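Local coordinates for Lmo1340 protein (Listeria monocytogenes, PDB 4NLM) that is of unknown function but is a probable surface lipoprotein built on a YqgU-like six-bladed beta-propeller domain, at residues A[245-250]-A[256-261]. Numbering follows the deposited sequence.
Sequences LYDFRT and FFSYNA
A classic beta bulge interrupts the antiparallel hairpin of strands 243-249 and 255-266, within the YqgU-like propeller domain: Phe256 and Phe257 together face Phe248. Phe248 N donates to Phe257 O, whereas Phe248 O accepts from Phe256 N at 2.8 Å, so the extra residue is bonded into the ladder. Regular pairing resumes at Asp247 and Ser258, a non-hydrogen-bonded pair, and Tyr246 and Tyr259 then exchange two backbone bonds, the one from Tyr246 N to Tyr259 O nearly straight (173°).

With CG set between its backbone N and carbonyl carbon (chi1 69°), the Phe256 ring folds back over strand 243-249. One face of it receives CB of Phe248 in a CH-pi contact, 4.1 Å from the ring centroid, while its edge meets Arg249 C. The side chains of Phe248 and Phe257 run side by side, pointing the same way, and CD1 of Phe248 reaches the edge of the Phe257 ring at CD2 (4.0 Å). Farther along the same face the edge of the Tyr259 ring meets Tyr246 CD1, and Ala261 CB lies against Tyr246 CE1. On the other face, Ser258 OG donates a short 2.6 Å bond to Asp247 OD1 from above the carboxylate plane, and Asn255 ND2 holds OD2, which should fix the carboxylate's rotation.

Beyond the hairpin, strand 232-238 pairs with 243-249 on its other edge. The face bearing Phe248 and Tyr246 packs against strands 284-289 and 302-308, where Phe284 meets Phe248 edge-to-face and Ile307 touches both Phe257 and Tyr259.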
ATOM      1  N   LEU A 245       4.477   2.330  19.727  1.00 11.50           N
ATOM      2  CA  LEU A 245       3.433   3.342  19.895  1.00 10.99           C
ATOM      3  C   LEU A 245       2.913   3.867  18.558  1.00 11.23           C
ATOM      4  O   LEU A 245       3.692   4.403  17.757  1.00 12.25           O
ATOM      5  CB  LEU A 245       4.009   4.480  20.713  1.00 12.81           C
ATOM      6  CG  LEU A 245       3.128   5.730  20.870  1.00 14.75           C
ATOM      7  CD1 LEU A 245       1.803   5.439  21.538  1.00 16.70           C
ATOM      8  CD2 LEU A 245       3.877   6.815  21.624  1.00 18.23           C
ATOM      9  N   TYR A 246       1.627   3.636  18.335  1.00 10.29           N
ATOM     10  CA  TYR A 246       0.897   4.089  17.159  1.00  9.95           C
ATOM     11  C   TYR A 246       0.105   5.322  17.547  1.00  9.49           C
ATOM     12  O   TYR A 246      -0.786   5.239  18.394  1.00 11.37           O
ATOM     13  CB  TYR A 246      -0.060   3.017  16.654  1.00  9.33           C
ATOM     14  CG  TYR A 246       0.569   1.749  16.128  1.00  9.41           C
ATOM     15  CD1 TYR A 246       1.186   0.840  16.964  1.00 10.30           C
ATOM     16  CD2 TYR A 246       0.458   1.410  14.808  1.00  9.57           C
ATOM     17  CE1 TYR A 246       1.740  -0.341  16.484  1.00 10.13           C
ATOM     18  CE2 TYR A 246       1.030   0.251  14.316  1.00  9.38           C
ATOM     19  CZ  TYR A 246       1.651  -0.621  15.146  1.00  9.57           C
ATOM     20  OH  TYR A 246       2.210  -1.794  14.672  1.00 10.15           O
ATOM     21  N   ASP A 247       0.427   6.478  16.955  1.00  9.98           N
ATOM     22  CA  ASP A 247      -0.294   7.718  17.202  1.00 10.55           C
ATOM     23  C   ASP A 247      -1.089   8.119  15.956  1.00 10.72           C
ATOM     24  O   ASP A 247      -0.630   7.940  14.824  1.00 11.38           O
ATOM     25  CB  ASP A 247       0.641   8.863  17.587  1.00 14.63           C
ATOM     26  CG  ASP A 247       1.049   8.857  19.040  1.00 17.53           C
ATOM     27  OD1 ASP A 247       0.505   8.092  19.837  1.00 19.93           O
ATOM     28  OD2 ASP A 247       1.900   9.697  19.404  1.00 27.64           O
ATOM     29  N   PHE A 248      -2.265   8.667  16.196  1.00 11.84           N
ATOM     30  CA  PHE A 248      -3.177   9.115  15.161  1.00 12.35           C
ATOM     31  C   PHE A 248      -3.363  10.611  15.318  1.00 12.62           C
ATOM     32  O   PHE A 248      -3.737  11.094  16.395  1.00 14.62           O
ATOM     33  CB  PHE A 248      -4.502   8.371  15.305  1.00 13.08           C
ATOM     34  CG  PHE A 248      -4.345   6.866  15.167  1.00 13.32           C
ATOM     35  CD1 PHE A 248      -3.932   6.081  16.233  1.00 13.43           C
ATOM     36  CD2 PHE A 248      -4.591   6.253  13.945  1.00 14.35           C
ATOM     37  CE1 PHE A 248      -3.739   4.698  16.089  1.00 14.54           C
ATOM     38  CE2 PHE A 248      -4.428   4.882  13.806  1.00 14.48           C
ATOM     39  CZ  PHE A 248      -4.002   4.109  14.873  1.00 14.37           C
ATOM     40  N   ARG A 249      -3.093  11.330  14.236  1.00 13.08           N
ATOM     41  CA  ARG A 249      -3.191  12.774  14.225  1.00 15.07           C
ATOM     42  C   ARG A 249      -4.114  13.293  13.135  1.00 16.41           C
ATOM     43  O   ARG A 249      -4.144  12.724  12.029  1.00 16.75           O
ATOM     44  CB  ARG A 249      -1.799  13.366  13.981  1.00 15.58           C
ATOM     45  CG  ARG A 249      -0.877  13.365  15.176  1.00 17.21           C
ATOM     46  CD  ARG A 249       0.465  13.965  14.831  1.00 18.40           C
ATOM     47  NE  ARG A 249       1.357  14.112  15.984  1.00 18.95           N
ATOM     48  CZ  ARG A 249       2.116  13.142  16.475  1.00 18.17           C
ATOM     49  NH1 ARG A 249       2.084  11.940  15.936  1.00 18.68           N
ATOM     50  NH2 ARG A 249       2.911  13.380  17.508  1.00 22.70           N
ATOM     51  N   THR A 250      -4.832  14.385  13.429  1.00 17.42           N
ATOM     52  CA  THR A 250      -5.679  15.021  12.421  1.00 24.47           C
ATOM     53  C   THR A 250      -4.785  15.832  11.503  1.00 30.36           C
ATOM     54  O   THR A 250      -3.629  16.079  11.839  1.00 31.36           O
ATOM     55  CB  THR A 250      -6.690  16.004  13.019  1.00 37.86           C
ATOM     56  OG1 THR A 250      -7.579  15.311  13.893  1.00 38.68           O
ATOM     57  CG2 THR A 250      -7.495  16.663  11.909  1.00 43.51           C
ATOM     58  N   PHE A 256      -4.914  12.576  18.457  1.00 16.67           N
ATOM     59  CA  PHE A 256      -6.214  12.213  19.018  1.00 17.19           C
ATOM     60  C   PHE A 256      -6.351  10.791  19.555  1.00 15.54           C
ATOM     61  O   PHE A 256      -7.385  10.471  20.170  1.00 18.05           O
ATOM     62  CB  PHE A 256      -7.368  12.556  18.066  1.00 17.29           C
ATOM     63  CG  PHE A 256      -7.458  11.741  16.811  1.00 16.05           C
ATOM     64  CD1 PHE A 256      -6.726  12.067  15.685  1.00 15.85           C
ATOM     65  CD2 PHE A 256      -8.344  10.684  16.733  1.00 16.66           C
ATOM     66  CE1 PHE A 256      -6.867  11.353  14.518  1.00 16.87           C
ATOM     67  CE2 PHE A 256      -8.472   9.952  15.567  1.00 17.45           C
ATOM     68  CZ  PHE A 256      -7.738  10.285  14.462  1.00 16.96           C
ATOM     69  N   PHE A 257      -5.365   9.925  19.306  1.00 14.69           N
ATOM     70  CA  PHE A 257      -5.391   8.592  19.896  1.00 13.90           C
ATOM     71  C   PHE A 257      -4.009   7.990  19.860  1.00 13.64           C
ATOM     72  O   PHE A 257      -3.257   8.242  18.923  1.00 14.57           O
ATOM     73  CB  PHE A 257      -6.366   7.664  19.167  1.00 15.66           C
ATOM     74  CG  PHE A 257      -6.603   6.366  19.876  1.00 15.31           C
ATOM     75  CD1 PHE A 257      -7.122   6.348  21.140  1.00 17.94           C
ATOM     76  CD2 PHE A 257      -6.271   5.145  19.286  1.00 18.73           C
ATOM     77  CE1 PHE A 257      -7.333   5.150  21.803  1.00 22.24           C
ATOM     78  CE2 PHE A 257      -6.520   3.953  19.932  1.00 19.14           C
ATOM     79  CZ  PHE A 257      -7.052   3.954  21.194  1.00 19.98           C
ATOM     80  N   SER A 258      -3.702   7.210  20.897  1.00 12.58           N
ATOM     81  CA  SER A 258      -2.460   6.457  21.000  1.00 13.12           C
ATOM     82  C   SER A 258      -2.790   4.988  21.283  1.00 11.83           C
ATOM     83  O   SER A 258      -3.666   4.687  22.072  1.00 14.34           O
ATOM     84  CB  SER A 258      -1.554   6.947  22.147  1.00 15.90           C
ATOM     85  OG  SER A 258      -1.037   8.246  21.945  1.00 21.30           O
ATOM     86  N   TYR A 259      -2.058   4.091  20.653  1.00 11.93           N
ATOM     87  CA  TYR A 259      -2.215   2.660  20.876  1.00 12.29           C
ATOM     88  C   TYR A 259      -0.825   2.047  21.018  1.00 11.03           C
ATOM     89  O   TYR A 259       0.032   2.285  20.187  1.00 11.34           O
ATOM     90  CB  TYR A 259      -2.931   2.022  19.687  1.00 12.75           C
ATOM     91  CG  TYR A 259      -3.096   0.533  19.800  1.00 13.81           C
ATOM     92  CD1 TYR A 259      -4.082  -0.015  20.595  1.00 15.68           C
ATOM     93  CD2 TYR A 259      -2.263  -0.349  19.106  1.00 15.45           C
ATOM     94  CE1 TYR A 259      -4.241  -1.381  20.706  1.00 17.17           C
ATOM     95  CE2 TYR A 259      -2.440  -1.706  19.223  1.00 15.73           C
ATOM     96  CZ  TYR A 259      -3.423  -2.219  20.022  1.00 15.73           C
ATOM     97  OH  TYR A 259      -3.569  -3.597  20.125  1.00 19.33           O
ATOM     98  N   ASN A 260      -0.590   1.323  22.101  1.00 11.69           N
ATOM     99  CA  ASN A 260       0.683   0.612  22.312  1.00 12.04           C
ATOM    100  C   ASN A 260       0.519  -0.857  22.077  1.00 12.10           C
ATOM    101  O   ASN A 260      -0.349  -1.514  22.626  1.00 19.80           O
ATOM    102  CB  ASN A 260       1.199   0.836  23.719  1.00 14.80           C
ATOM    103  CG  ASN A 260       1.842   2.174  23.873  1.00 17.70           C
ATOM    104  OD1 ASN A 260       2.971   2.390  23.405  1.00 17.69           O
ATOM    105  ND2 ASN A 260       1.112   3.111  24.469  1.00 18.53           N
ATOM    106  N   ALA A 261       1.371  -1.380  21.230  1.00 11.19           N
ATOM    107  CA  ALA A 261       1.428  -2.796  20.934  1.00 11.52           C
ATOM    108  C   ALA A 261       2.735  -3.362  21.468  1.00 10.32           C
ATOM    109  O   ALA A 261       3.736  -2.657  21.541  1.00 12.50           O
ATOM    110  CB  ALA A 261       1.399  -2.978  19.426  1.00 14.32           C
TER